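Local structure of putative alpha/beta hydrolase (Desulfitobacterium hafniense, 4RPC) at residues F32-C37 with L51-L56; S69-A74 with Y190-K195; M158-A161 with E167-Q170; D232-P237 with S253-E258. The protein is a putative hydrolase of the alpha/beta hydrolase family that probably cleaves a bond of its substrate by hydrolysis, the substrate itself being unknown. All blocks are in the same frame, centred on the assembly; numbering follows the deposited sequence.

Contact 1 (F32-C37 with L51-L56); sequences FYWQTC and LLIPEL
Trp34 lays the pyrrole end of its indole across the stem of Glu55, with Trp34 CD1 only 3.5 Å from Glu55 CG. The carboxylate that follows is turned 27° from the indole plane, and Glu55 OE2 approaches Trp34 NE1 to 3.3 Å. The angle at the N-H is too poor for a hydrogen bond, so the two groups are neighbours rather than donor and acceptor. Trp34 CG lies between its own N and carbonyl carbon (chi1 76°), which sends the indole over Glu55. Separately, the backbone sets Trp34 CB against the strand, 3.8 Å from Ile53 CG2 and 3.7 Å from Pro54 O. Ile53 CG2 stands at the edge of the indole, near its plane. One indole face is covered from within the same segment by Gln35 CB, 3.6 Å above the ring plane, over its centre, and Trp34 also stacks with His14. The short helix 34-37, which follows the loop after strand 23-27 and has Tyr33 at its N-cap, lies beside the end of strand 50-54. The polar partners of Glu55 come from strand 13-17 and the residue before it: OE1 forms a salt bridge with Lys12, and OE2 a hydrogen bond with His14 NE2. The example illustrates how proximity and bonding differ: Glu55 offers the indole its CG methylene, while its charge is probably balanced by these basic residues.

Contact 2 (S69-A74 with Y190-K195); sequences SVEETA and YRYDLK
Val70 sits over one face of the Tyr192 ring, its CG1 3.9 Å from the ring centroid and 18° off the normal, a CH-pi contact displaced toward the rim. Both valine branches are used: Val70 CG1 anti to the backbone N (chi1 171°) covers the CE1 side, whereas Val70 CG2 reaches back to Tyr192 CB at 3.8 Å. Tyr192 meets them because its CG is anti to its own N (chi1 -168°), which swings the phenol across the valine at about a right angle. Glu71 arrives differently. Its chain, bent at chi2, brings Glu71 OE2 to the ring's edge, 3.5 Å from Tyr192 CE1. Glu71 OE2 takes a hydrogen from a water at 2.7 Å, the same water accepting from Asp193 N at 2.9 Å, and it also forms a salt bridge with Lys197; the tyrosine hydroxyl, for its part, bonds to Glu104. Ser69 caps the helix, its OG accepting from Glu72 N at 2.9 Å. The contact joins the start of helix 70-83 to the chain leaving helix 179-191, consistent with the place where the helical insertion between two strands of an alpha/beta hydrolase, its usual cap, returns to the core.

Contact 3 (M158-A161 with E167-Q170); sequences MGFA and EVLQ
Phe160 sets the outer end of its ring against Val168 and Leu169 of the next short helix, and the ring atoms divide the two partners between them. From CB, CG turns to the side of the backbone N, anti to the carbonyl carbon (chi1 -61°), which leads the ring to helix 165-169. Beyond it, Phe160 CE1 lies 3.7 Å from Val168 CB and nearly as close to both methyls. At the tip, Phe160 CZ meets Val168 CG1 at 3.9 Å, and on the other branch of the ring Phe160 CE2 reaches Leu169 CD1, also at 3.9 Å. Both aliphatic groups approach obliquely, and with carbon meeting carbon throughout, the fit is a van der Waals one. With Phe160 cut back to alanine, Val168 and Leu169 would probably lose the ring they share and face a gap. Gly159, the residue before Phe160, has a positive phi and closes helix 154-157 in a Schellman motif. The contact therefore ties the loop after helix 154-157 to helix 165-169, while helix 243-247 lies against both partners: Phe160 and Val168 touch Glu243, Val168 O bonds to Ser246, and the backbone of Met158, a selenomethionine, bonds to that of His241, the putative triad histidine.

Contact 4 (D232-P237 with S253-E258); sequences DIYEFP and SRLIRE
Two rings of strand 232-236 receive a single leucine, Tyr234 with a face and Phe236 with an edge. Leu255 CD1 lies over the phenol at 3.9 Å from the Tyr234 centroid, 20° off the ring normal, a CH-pi contact shifted toward the rim. The other methyl, Leu255 CD2, stands near the plane of the Phe236 ring, beyond its edge. This is helix-on-sheet packing of the alpha/beta hydrolase fold: the last helix, 249-259, covers strand 232-236, one of the two edge strands of the central sheet. Two residues apart on the strand, Tyr234 and Phe236 lie on the same side of it; both point CB toward the helix, and nearly equal first torsions set the rings side by side. Leu255, with CG anti to its own N (chi1 -169°), divides its two methyls between them; it also touches Leu208 of strand 204-210, which pairs with strand 232-236 through backbone bonds from Tyr234 to Val207 and Ile209. On the helix's other side, Ser253 and Arg257 bond to Asp44 and Asp47, around helix 39-45. A serine in place of Tyr234 would probably strip Leu255 CD1 of the aromatic face it rests on and open a gap at the sheet's margin. The two branches come unequally close: Leu255 CD1 is 3.7 Å from Tyr234 CE1, and Leu255 CD2 4.1 Å from Phe236 CZ.

In the fold
Contacts 2 and 3 are buried, whereas contacts 1 and 4 are only partly so, and both of these lie on the central sheet, on strands 50-54 and 232-236. Contact 1 mixes an aromatic ring with a carboxylate bound to basic residues nearby, and contact 2 adds a bridging water; contacts 3 and 4 are purely apolar across their segments. Strand 50-54 and helix 70-83 follow each other in the chain, and contacts 1 and 2 touch through Leu56 CD2 and Thr73 CG2, 4.1 Å apart. Contact 3 is nested in the loop that contact 2 closes, among the probable cap helices, while contacts 2 and 4 lie on opposite sides of the chain's centre, their centres about 25 Å apart.

Contact 1 (F32-C37 with L51-L56)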
loop_
_atom_site.group_PDB
_atom_site.type_symbol
_atom_site.label_atom_id
_atom_site.label_comp_id
_atom_site.label_asym_id
_atom_site.label_seq_id
_atom_site.Cartn_x
_atom_site.Cartn_y
_atom_site.Cartn_z
ATOM N N PHE A 32 8.139 -3.950 2.857
ATOM C CA PHE A 32 7.344 -4.408 4.020
ATOM C C PHE A 32 7.161 -5.904 3.904
ATOM O O PHE A 32 7.675 -6.509 2.957
ATOM C CB PHE A 32 5.993 -3.692 4.090
ATOM C CG PHE A 32 6.092 -2.207 4.314
ATOM C CD1 PHE A 32 7.310 -1.584 4.529
ATOM C CD2 PHE A 32 4.932 -1.438 4.425
ATOM C CE1 PHE A 32 7.367 -0.219 4.832
ATOM C CE2 PHE A 32 4.988 -0.080 4.694
ATOM C CZ PHE A 32 6.206 0.524 4.879
ATOM N N TYR A 33 6.434 -6.497 4.845
ATOM C CA TYR A 33 6.179 -7.909 4.839
ATOM C C TYR A 33 4.743 -8.156 5.199
ATOM O O TYR A 33 4.240 -7.551 6.105
ATOM C CB TYR A 33 7.094 -8.587 5.867
ATOM C CG TYR A 33 7.103 -10.091 5.816
ATOM C CD1 TYR A 33 7.253 -10.750 4.598
ATOM C CD2 TYR A 33 7.021 -10.865 6.984
ATOM C CE1 TYR A 33 7.298 -12.134 4.515
ATOM C CE2 TYR A 33 7.064 -12.255 6.918
ATOM C CZ TYR A 33 7.186 -12.894 5.675
ATOM O OH TYR A 33 7.201 -14.270 5.545
ATOM N N TRP A 34 4.095 -9.069 4.509
ATOM C CA TRP A 34 2.678 -9.326 4.686
ATOM C C TRP A 34 2.312 -9.637 6.137
ATOM O O TRP A 34 1.285 -9.174 6.598
ATOM C CB TRP A 34 2.224 -10.480 3.801
ATOM C CG TRP A 34 2.627 -11.848 4.317
ATOM C CD1 TRP A 34 3.775 -12.495 4.081
ATOM C CD2 TRP A 34 1.842 -12.709 5.164
ATOM N NE1 TRP A 34 3.785 -13.706 4.726
ATOM C CE2 TRP A 34 2.595 -13.865 5.390
ATOM C CE3 TRP A 34 0.573 -12.606 5.746
ATOM C CZ2 TRP A 34 2.129 -14.934 6.183
ATOM C CZ3 TRP A 34 0.105 -13.682 6.553
ATOM C CH2 TRP A 34 0.887 -14.818 6.754
ATOM N N GLN A 35 3.178 -10.351 6.857
ATOM C CA GLN A 35 2.827 -10.925 8.132
ATOM C C GLN A 35 3.028 -9.961 9.234
ATOM O O GLN A 35 2.478 -10.166 10.296
ATOM C CB GLN A 35 3.636 -12.185 8.402
ATOM C CG GLN A 35 3.045 -13.137 9.431
ATOM C CD GLN A 35 3.900 -14.374 9.577
ATOM O OE1 GLN A 35 5.116 -14.314 9.450
ATOM N NE2 GLN A 35 3.273 -15.505 9.849
ATOM N N THR A 36 3.836 -8.925 9.023
ATOM C CA THR A 36 4.048 -7.921 10.067
ATOM C C THR A 36 3.326 -6.626 9.814
ATOM O O THR A 36 3.108 -5.833 10.692
ATOM C CB THR A 36 5.536 -7.596 10.272
ATOM O OG1 THR A 36 6.094 -7.054 9.083
ATOM C CG2 THR A 36 6.318 -8.842 10.686
ATOM N N CYS A 37 3.017 -6.382 8.566
ATOM C CA CYS A 37 2.319 -5.181 8.165
ATOM C C CYS A 37 0.899 -5.128 8.755
ATOM O O CYS A 37 0.467 -4.101 9.229
ATOM C CB CYS A 37 2.229 -5.212 6.628
ATOM S SG CYS A 37 2.031 -3.580 5.998
ATOM N N LEU A 51 -9.944 -12.079 5.075
ATOM C CA LEU A 51 -8.776 -11.267 4.829
ATOM C C LEU A 51 -7.933 -11.982 3.817
ATOM O O LEU A 51 -7.585 -13.141 3.989
ATOM C CB LEU A 51 -7.947 -11.050 6.123
ATOM C CG LEU A 51 -8.492 -10.142 7.240
ATOM C CD1 LEU A 51 -9.427 -9.057 6.714
ATOM C CD2 LEU A 51 -9.159 -10.914 8.350
ATOM N N LEU A 52 -7.604 -11.286 2.765
ATOM C CA LEU A 52 -6.675 -11.776 1.781
ATOM C C LEU A 52 -5.444 -10.880 1.706
ATOM O O LEU A 52 -5.562 -9.679 1.412
ATOM C CB LEU A 52 -7.409 -11.773 0.445
ATOM C CG LEU A 52 -8.786 -12.465 0.449
ATOM C CD1 LEU A 52 -9.654 -11.988 -0.717
ATOM C CD2 LEU A 52 -8.550 -13.958 0.403
ATOM N N ILE A 53 -4.265 -11.454 1.908
ATOM C CA ILE A 53 -3.053 -10.693 2.031
ATOM C C ILE A 53 -1.972 -11.189 1.082
ATOM O O ILE A 53 -1.389 -12.233 1.289
ATOM C CB ILE A 53 -2.496 -10.708 3.472
ATOM C CG1 ILE A 53 -3.632 -10.522 4.532
ATOM C CG2 ILE A 53 -1.451 -9.639 3.644
ATOM C CD1 ILE A 53 -4.239 -11.793 4.987
ATOM N N PRO A 54 -1.718 -10.456 -0.002
ATOM C CA PRO A 54 -0.669 -10.949 -0.878
ATOM C C PRO A 54 0.752 -10.667 -0.372
ATOM O O PRO A 54 0.958 -9.791 0.444
ATOM C CB PRO A 54 -0.906 -10.153 -2.167
ATOM C CG PRO A 54 -1.729 -8.969 -1.773
ATOM C CD PRO A 54 -2.574 -9.464 -0.655
ATOM N N GLU A 55 1.733 -11.399 -0.877
ATOM C CA GLU A 55 3.136 -10.981 -0.797
ATOM C C GLU A 55 3.525 -10.316 -2.090
ATOM O O GLU A 55 3.329 -10.884 -3.154
ATOM C CB GLU A 55 4.004 -12.199 -0.672
ATOM C CG GLU A 55 3.744 -12.971 0.571
ATOM C CD GLU A 55 4.607 -14.216 0.680
ATOM O OE1 GLU A 55 5.438 -14.513 -0.250
ATOM O OE2 GLU A 55 4.402 -14.883 1.712
ATOM N N LEU A 56 4.034 -9.106 -2.045
ATOM C CA LEU A 56 4.602 -8.512 -3.246
ATOM C C LEU A 56 5.792 -9.369 -3.677
ATOM O O LEU A 56 6.479 -9.973 -2.852
ATOM C CB LEU A 56 5.052 -7.077 -2.983
ATOM C CG LEU A 56 3.987 -6.018 -2.670
ATOM C CD1 LEU A 56 4.667 -4.659 -2.576
ATOM C CD2 LEU A 56 3.006 -5.988 -3.792
#

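Contact 2 (S69-A74 with Y190-K195)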
loop_
_atom_site.group_PDB
_atom_site.type_symbol
_atom_site.label_atom_id
_atom_site.label_comp_id
_atom_site.label_asym_id
_atom_site.label_seq_id
_atom_site.Cartn_x
_atom_site.Cartn_y
_atom_site.Cartn_z
ATOM N N SER A 69 6.123 -4.765 -12.570
ATOM C CA SER A 69 5.362 -3.555 -12.636
ATOM C C SER A 69 4.105 -3.672 -11.776
ATOM O O SER A 69 3.634 -4.743 -11.425
ATOM C CB SER A 69 4.919 -3.310 -14.087
ATOM O OG SER A 69 4.102 -4.390 -14.475
ATOM N N VAL A 70 3.537 -2.525 -11.482
ATOM C CA VAL A 70 2.306 -2.487 -10.780
ATOM C C VAL A 70 1.309 -3.226 -11.597
ATOM O O VAL A 70 0.548 -3.994 -11.032
ATOM C CB VAL A 70 1.829 -1.033 -10.521
ATOM C CG1 VAL A 70 0.413 -1.018 -9.978
ATOM C CG2 VAL A 70 2.778 -0.289 -9.623
ATOM N N GLU A 71 1.255 -2.995 -12.916
ATOM C CA GLU A 71 0.273 -3.695 -13.798
ATOM C C GLU A 71 0.384 -5.249 -13.741
ATOM O O GLU A 71 -0.626 -5.988 -13.722
ATOM C CB GLU A 71 0.406 -3.252 -15.280
ATOM C CG GLU A 71 0.019 -1.788 -15.563
ATOM C CD GLU A 71 1.114 -0.764 -15.236
ATOM O OE1 GLU A 71 2.203 -1.115 -14.714
ATOM O OE2 GLU A 71 0.880 0.434 -15.488
ATOM N N GLU A 72 1.606 -5.751 -13.812
ATOM C CA GLU A 72 1.769 -7.194 -13.810
ATOM C C GLU A 72 1.444 -7.791 -12.409
ATOM O O GLU A 72 0.757 -8.801 -12.294
ATOM C CB GLU A 72 3.143 -7.549 -14.295
ATOM C CG GLU A 72 3.250 -9.007 -14.708
ATOM C CD GLU A 72 4.486 -9.264 -15.573
ATOM O OE1 GLU A 72 4.665 -8.521 -16.585
ATOM O OE2 GLU A 72 5.259 -10.189 -15.220
ATOM N N THR A 73 1.828 -7.106 -11.359
ATOM C CA THR A 73 1.490 -7.534 -10.000
ATOM C C THR A 73 -0.041 -7.540 -9.790
ATOM O O THR A 73 -0.643 -8.549 -9.341
ATOM C CB THR A 73 2.263 -6.642 -9.007
ATOM O OG1 THR A 73 3.639 -7.004 -9.078
ATOM C CG2 THR A 73 1.762 -6.782 -7.584
ATOM N N ALA A 74 -0.708 -6.477 -10.231
ATOM C CA ALA A 74 -2.178 -6.401 -10.157
ATOM C C ALA A 74 -2.810 -7.541 -10.957
ATOM O O ALA A 74 -3.662 -8.266 -10.428
ATOM C CB ALA A 74 -2.685 -5.045 -10.632
ATOM N N TYR A 190 7.777 3.835 -8.507
ATOM C CA TYR A 190 8.086 5.107 -9.101
ATOM C C TYR A 190 7.767 5.217 -10.591
ATOM O O TYR A 190 7.549 6.282 -11.049
ATOM C CB TYR A 190 9.572 5.463 -8.859
ATOM C CG TYR A 190 9.808 5.914 -7.456
ATOM C CD1 TYR A 190 9.014 6.902 -6.885
ATOM C CD2 TYR A 190 10.811 5.377 -6.704
ATOM C CE1 TYR A 190 9.218 7.324 -5.577
ATOM C CE2 TYR A 190 11.020 5.763 -5.394
ATOM C CZ TYR A 190 10.230 6.733 -4.833
ATOM O OH TYR A 190 10.462 7.163 -3.569
ATOM N N ARG A 191 7.747 4.120 -11.330
ATOM C CA ARG A 191 7.379 4.105 -12.740
ATOM C C ARG A 191 5.884 4.276 -12.982
ATOM O O ARG A 191 5.495 4.865 -13.976
ATOM C CB ARG A 191 7.793 2.772 -13.373
ATOM C CG ARG A 191 7.785 2.756 -14.873
ATOM C CD ARG A 191 9.107 3.145 -15.478
ATOM N NE ARG A 191 10.206 2.331 -14.954
ATOM C CZ ARG A 191 11.503 2.619 -15.123
ATOM N NH1 ARG A 191 11.864 3.706 -15.823
ATOM N NH2 ARG A 191 12.446 1.808 -14.559
ATOM N N TYR A 192 5.039 3.740 -12.091
ATOM C CA TYR A 192 3.574 3.740 -12.326
ATOM C C TYR A 192 3.061 5.133 -12.655
ATOM O O TYR A 192 3.255 6.092 -11.919
ATOM C CB TYR A 192 2.850 3.186 -11.122
ATOM C CG TYR A 192 1.374 2.857 -11.333
ATOM C CD1 TYR A 192 0.977 1.950 -12.298
ATOM C CD2 TYR A 192 0.408 3.411 -10.551
ATOM C CE1 TYR A 192 -0.366 1.641 -12.465
ATOM C CE2 TYR A 192 -0.930 3.129 -10.727
ATOM C CZ TYR A 192 -1.332 2.224 -11.665
ATOM O OH TYR A 192 -2.703 1.923 -11.844
ATOM N N ASP A 193 2.395 5.260 -13.767
ATOM C CA ASP A 193 1.840 6.545 -14.145
ATOM C C ASP A 193 0.319 6.448 -14.302
ATOM O O ASP A 193 -0.193 5.983 -15.319
ATOM C CB ASP A 193 2.556 6.987 -15.411
ATOM C CG ASP A 193 2.152 8.368 -15.897
ATOM O OD1 ASP A 193 1.362 9.074 -15.261
ATOM O OD2 ASP A 193 2.615 8.707 -16.992
ATOM N N LEU A 194 -0.398 6.868 -13.272
ATOM C CA LEU A 194 -1.859 6.720 -13.230
ATOM C C LEU A 194 -2.593 7.718 -14.144
ATOM O O LEU A 194 -3.541 7.360 -14.785
ATOM C CB LEU A 194 -2.350 6.911 -11.803
ATOM C CG LEU A 194 -3.847 6.875 -11.557
ATOM C CD1 LEU A 194 -4.370 5.570 -12.092
ATOM C CD2 LEU A 194 -4.131 7.051 -10.081
ATOM N N LYS A 195 -2.123 8.957 -14.213
ATOM C CA LYS A 195 -2.755 9.967 -15.055
ATOM C C LYS A 195 -2.846 9.500 -16.492
ATOM O O LYS A 195 -3.883 9.704 -17.128
ATOM C CB LYS A 195 -1.978 11.298 -14.994
ATOM C CG LYS A 195 -2.569 12.405 -15.859
ATOM C CD LYS A 195 -2.643 13.740 -15.115
ATOM C CE LYS A 195 -2.923 14.900 -16.064
ATOM N NZ LYS A 195 -4.128 14.646 -16.922
HETATM O O HOH W 1 2.090 2.891 -15.475
#

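Contact 3 (M158-A161 with E167-Q170)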
loop_
_atom_site.group_PDB
_atom_site.type_symbol
_atom_site.label_atom_id
_atom_site.label_comp_id
_atom_site.label_asym_id
_atom_site.label_seq_id
_atom_site.Cartn_x
_atom_site.Cartn_y
_atom_site.Cartn_z
HETATM N N MSE A 158 8.270 12.934 4.298
HETATM C CA MSE A 158 7.446 11.827 4.762
HETATM C C MSE A 158 6.856 12.090 6.149
HETATM O O MSE A 158 6.034 11.309 6.613
HETATM C CB MSE A 158 8.257 10.550 4.759
HETATM C CG MSE A 158 8.711 10.155 3.365
HETATM SE SE MSE A 158 9.651 8.408 3.536
HETATM C CE MSE A 158 8.097 7.280 3.289
ATOM N N GLY A 159 7.263 13.162 6.846
ATOM C CA GLY A 159 6.531 13.600 8.078
ATOM C C GLY A 159 7.238 13.213 9.354
ATOM O O GLY A 159 6.614 13.094 10.426
ATOM N N PHE A 160 8.559 13.114 9.256
ATOM C CA PHE A 160 9.377 12.658 10.364
ATOM C C PHE A 160 10.467 13.626 10.759
ATOM O O PHE A 160 11.566 13.217 11.154
ATOM C CB PHE A 160 9.983 11.288 10.012
ATOM C CG PHE A 160 8.963 10.234 9.770
ATOM C CD1 PHE A 160 8.125 9.804 10.804
ATOM C CD2 PHE A 160 8.830 9.641 8.503
ATOM C CE1 PHE A 160 7.169 8.813 10.586
ATOM C CE2 PHE A 160 7.879 8.665 8.280
ATOM C CZ PHE A 160 7.035 8.254 9.325
ATOM N N ALA A 161 10.177 14.915 10.643
ATOM C CA ALA A 161 11.072 15.971 11.175
ATOM C C ALA A 161 11.373 15.800 12.683
ATOM O O ALA A 161 12.393 16.251 13.150
ATOM C CB ALA A 161 10.485 17.348 10.936
ATOM N N GLU A 167 11.804 4.850 14.743
ATOM C CA GLU A 167 10.836 4.209 15.643
ATOM C C GLU A 167 9.587 3.816 14.866
ATOM O O GLU A 167 9.052 2.759 15.081
ATOM C CB GLU A 167 10.503 5.111 16.838
ATOM C CG GLU A 167 9.283 5.979 16.623
ATOM C CD GLU A 167 8.697 6.504 17.927
ATOM O OE1 GLU A 167 9.338 7.369 18.578
ATOM O OE2 GLU A 167 7.593 6.046 18.291
ATOM N N VAL A 168 9.157 4.632 13.916
ATOM C CA VAL A 168 7.933 4.346 13.155
ATOM C C VAL A 168 8.056 3.324 12.009
ATOM O O VAL A 168 7.176 2.500 11.837
ATOM C CB VAL A 168 7.353 5.633 12.547
ATOM C CG1 VAL A 168 6.142 5.331 11.694
ATOM C CG2 VAL A 168 6.931 6.611 13.641
ATOM N N LEU A 169 9.112 3.413 11.216
ATOM C CA LEU A 169 9.239 2.639 9.991
ATOM C C LEU A 169 10.037 1.362 10.174
ATOM O O LEU A 169 9.801 0.368 9.513
ATOM C CB LEU A 169 9.925 3.503 8.883
ATOM C CG LEU A 169 9.088 4.651 8.301
ATOM C CD1 LEU A 169 9.796 5.483 7.254
ATOM C CD2 LEU A 169 7.763 4.153 7.735
ATOM N N GLN A 170 11.014 1.391 11.056
ATOM C CA GLN A 170 11.878 0.248 11.217
ATOM C C GLN A 170 11.085 -1.010 11.518
ATOM O O GLN A 170 11.420 -2.063 10.996
ATOM C CB GLN A 170 12.930 0.526 12.290
ATOM C CG GLN A 170 14.026 -0.513 12.340
ATOM C CD GLN A 170 14.993 -0.322 13.504
ATOM O OE1 GLN A 170 14.778 0.444 14.416
ATOM N NE2 GLN A 170 16.048 -1.031 13.461
#

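Contact 4 (D232-P237 with S253-E258)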
loop_
_atom_site.group_PDB
_atom_site.type_symbol
_atom_site.label_atom_id
_atom_site.label_comp_id
_atom_site.label_asym_id
_atom_site.label_seq_id
_atom_site.Cartn_x
_atom_site.Cartn_y
_atom_site.Cartn_z
ATOM N N ASP A 232 -13.783 10.372 -0.121
ATOM C CA ASP A 232 -13.766 10.576 1.319
ATOM C C ASP A 232 -12.321 10.665 1.803
ATOM O O ASP A 232 -11.486 9.780 1.519
ATOM C CB ASP A 232 -14.496 9.418 2.027
ATOM C CG ASP A 232 -15.985 9.310 1.603
ATOM O OD1 ASP A 232 -16.680 10.340 1.507
ATOM O OD2 ASP A 232 -16.467 8.189 1.333
ATOM N N ILE A 233 -12.013 11.733 2.529
ATOM C CA ILE A 233 -10.661 11.949 3.073
ATOM C C ILE A 233 -10.626 11.772 4.574
ATOM O O ILE A 233 -11.399 12.378 5.291
ATOM C CB ILE A 233 -10.108 13.387 2.844
ATOM C CG1 ILE A 233 -9.834 13.697 1.357
ATOM C CG2 ILE A 233 -8.810 13.566 3.654
ATOM C CD1 ILE A 233 -11.068 13.810 0.509
ATOM N N TYR A 234 -9.644 11.010 5.037
ATOM C CA TYR A 234 -9.451 10.757 6.460
ATOM C C TYR A 234 -8.077 11.289 6.855
ATOM O O TYR A 234 -7.080 10.777 6.401
ATOM C CB TYR A 234 -9.602 9.267 6.736
ATOM C CG TYR A 234 -10.985 8.777 6.392
ATOM C CD1 TYR A 234 -12.042 8.939 7.305
ATOM C CD2 TYR A 234 -11.278 8.197 5.143
ATOM C CE1 TYR A 234 -13.306 8.480 7.009
ATOM C CE2 TYR A 234 -12.540 7.761 4.852
ATOM C CZ TYR A 234 -13.542 7.912 5.795
ATOM O OH TYR A 234 -14.796 7.486 5.520
ATOM N N GLU A 235 -8.062 12.331 7.696
ATOM C CA GLU A 235 -6.857 13.046 8.097
ATOM C C GLU A 235 -6.449 12.488 9.466
ATOM O O GLU A 235 -7.291 12.340 10.319
ATOM C CB GLU A 235 -7.157 14.546 8.204
ATOM C CG GLU A 235 -8.246 15.063 7.250
ATOM C CD GLU A 235 -7.981 16.450 6.627
ATOM O OE1 GLU A 235 -7.862 17.477 7.363
ATOM O OE2 GLU A 235 -7.910 16.497 5.373
ATOM N N PHE A 236 -5.174 12.168 9.682
ATOM C CA PHE A 236 -4.718 11.734 11.012
ATOM C C PHE A 236 -3.647 12.703 11.443
ATOM O O PHE A 236 -2.608 12.817 10.756
ATOM C CB PHE A 236 -4.200 10.294 10.952
ATOM C CG PHE A 236 -5.256 9.301 10.594
ATOM C CD1 PHE A 236 -6.058 8.750 11.575
ATOM C CD2 PHE A 236 -5.471 8.936 9.274
ATOM C CE1 PHE A 236 -7.063 7.820 11.257
ATOM C CE2 PHE A 236 -6.464 8.004 8.939
ATOM C CZ PHE A 236 -7.264 7.454 9.933
ATOM N N PRO A 237 -3.905 13.472 12.523
ATOM C CA PRO A 237 -3.013 14.586 12.847
ATOM C C PRO A 237 -1.731 14.072 13.464
ATOM O O PRO A 237 -1.733 12.982 14.079
ATOM C CB PRO A 237 -3.798 15.391 13.891
ATOM C CG PRO A 237 -4.735 14.396 14.534
ATOM C CD PRO A 237 -4.931 13.250 13.562
ATOM N N SER A 253 -8.318 -0.798 11.225
ATOM C CA SER A 253 -9.424 -1.782 11.457
ATOM C C SER A 253 -10.774 -1.167 11.643
ATOM O O SER A 253 -11.747 -1.605 11.067
ATOM C CB SER A 253 -9.183 -2.587 12.718
ATOM O OG SER A 253 -8.029 -3.315 12.533
ATOM N N ARG A 254 -10.819 -0.175 12.514
ATOM C CA ARG A 254 -12.076 0.498 12.837
ATOM C C ARG A 254 -12.610 1.169 11.585
ATOM O O ARG A 254 -13.764 1.081 11.251
ATOM C CB ARG A 254 -11.813 1.534 13.919
ATOM C CG ARG A 254 -12.922 1.740 14.896
ATOM C CD ARG A 254 -12.369 2.069 16.273
ATOM N NE ARG A 254 -12.716 3.417 16.691
ATOM C CZ ARG A 254 -13.901 3.784 17.169
ATOM N NH1 ARG A 254 -14.905 2.913 17.274
ATOM N NH2 ARG A 254 -14.083 5.038 17.537
ATOM N N LEU A 255 -11.742 1.828 10.860
ATOM C CA LEU A 255 -12.160 2.537 9.671
ATOM C C LEU A 255 -12.708 1.589 8.583
ATOM O O LEU A 255 -13.722 1.884 7.934
ATOM C CB LEU A 255 -10.965 3.301 9.139
ATOM C CG LEU A 255 -11.232 4.321 8.049
ATOM C CD1 LEU A 255 -12.408 5.208 8.416
ATOM C CD2 LEU A 255 -9.965 5.158 7.850
ATOM N N ILE A 256 -12.046 0.452 8.389
ATOM C CA ILE A 256 -12.531 -0.546 7.447
ATOM C C ILE A 256 -13.958 -1.012 7.806
ATOM O O ILE A 256 -14.834 -1.083 6.949
ATOM C CB ILE A 256 -11.582 -1.763 7.344
ATOM C CG1 ILE A 256 -10.310 -1.364 6.590
ATOM C CG2 ILE A 256 -12.247 -2.863 6.545
ATOM C CD1 ILE A 256 -9.182 -2.391 6.633
ATOM N N ARG A 257 -14.180 -1.302 9.077
ATOM C CA ARG A 257 -15.515 -1.706 9.578
ATOM C C ARG A 257 -16.510 -0.606 9.326
ATOM O O ARG A 257 -17.599 -0.883 8.871
ATOM C CB ARG A 257 -15.517 -1.992 11.092
ATOM C CG ARG A 257 -14.820 -3.277 11.521
ATOM C CD ARG A 257 -15.101 -3.674 12.988
ATOM N NE ARG A 257 -14.662 -5.060 13.272
ATOM C CZ ARG A 257 -15.436 -6.148 13.185
ATOM N NH1 ARG A 257 -16.721 -6.052 12.836
ATOM N NH2 ARG A 257 -14.924 -7.357 13.433
ATOM N N GLU A 258 -16.122 0.640 9.601
ATOM C CA GLU A 258 -17.022 1.806 9.448
ATOM C C GLU A 258 -17.428 2.026 8.020
ATOM O O GLU A 258 -18.570 2.180 7.730
ATOM C CB GLU A 258 -16.354 3.098 9.950
ATOM C CG GLU A 258 -16.228 3.212 11.471
ATOM C CD GLU A 258 -15.389 4.421 11.888
ATOM O OE1 GLU A 258 -14.571 4.929 11.050
ATOM O OE2 GLU A 258 -15.531 4.849 13.056
#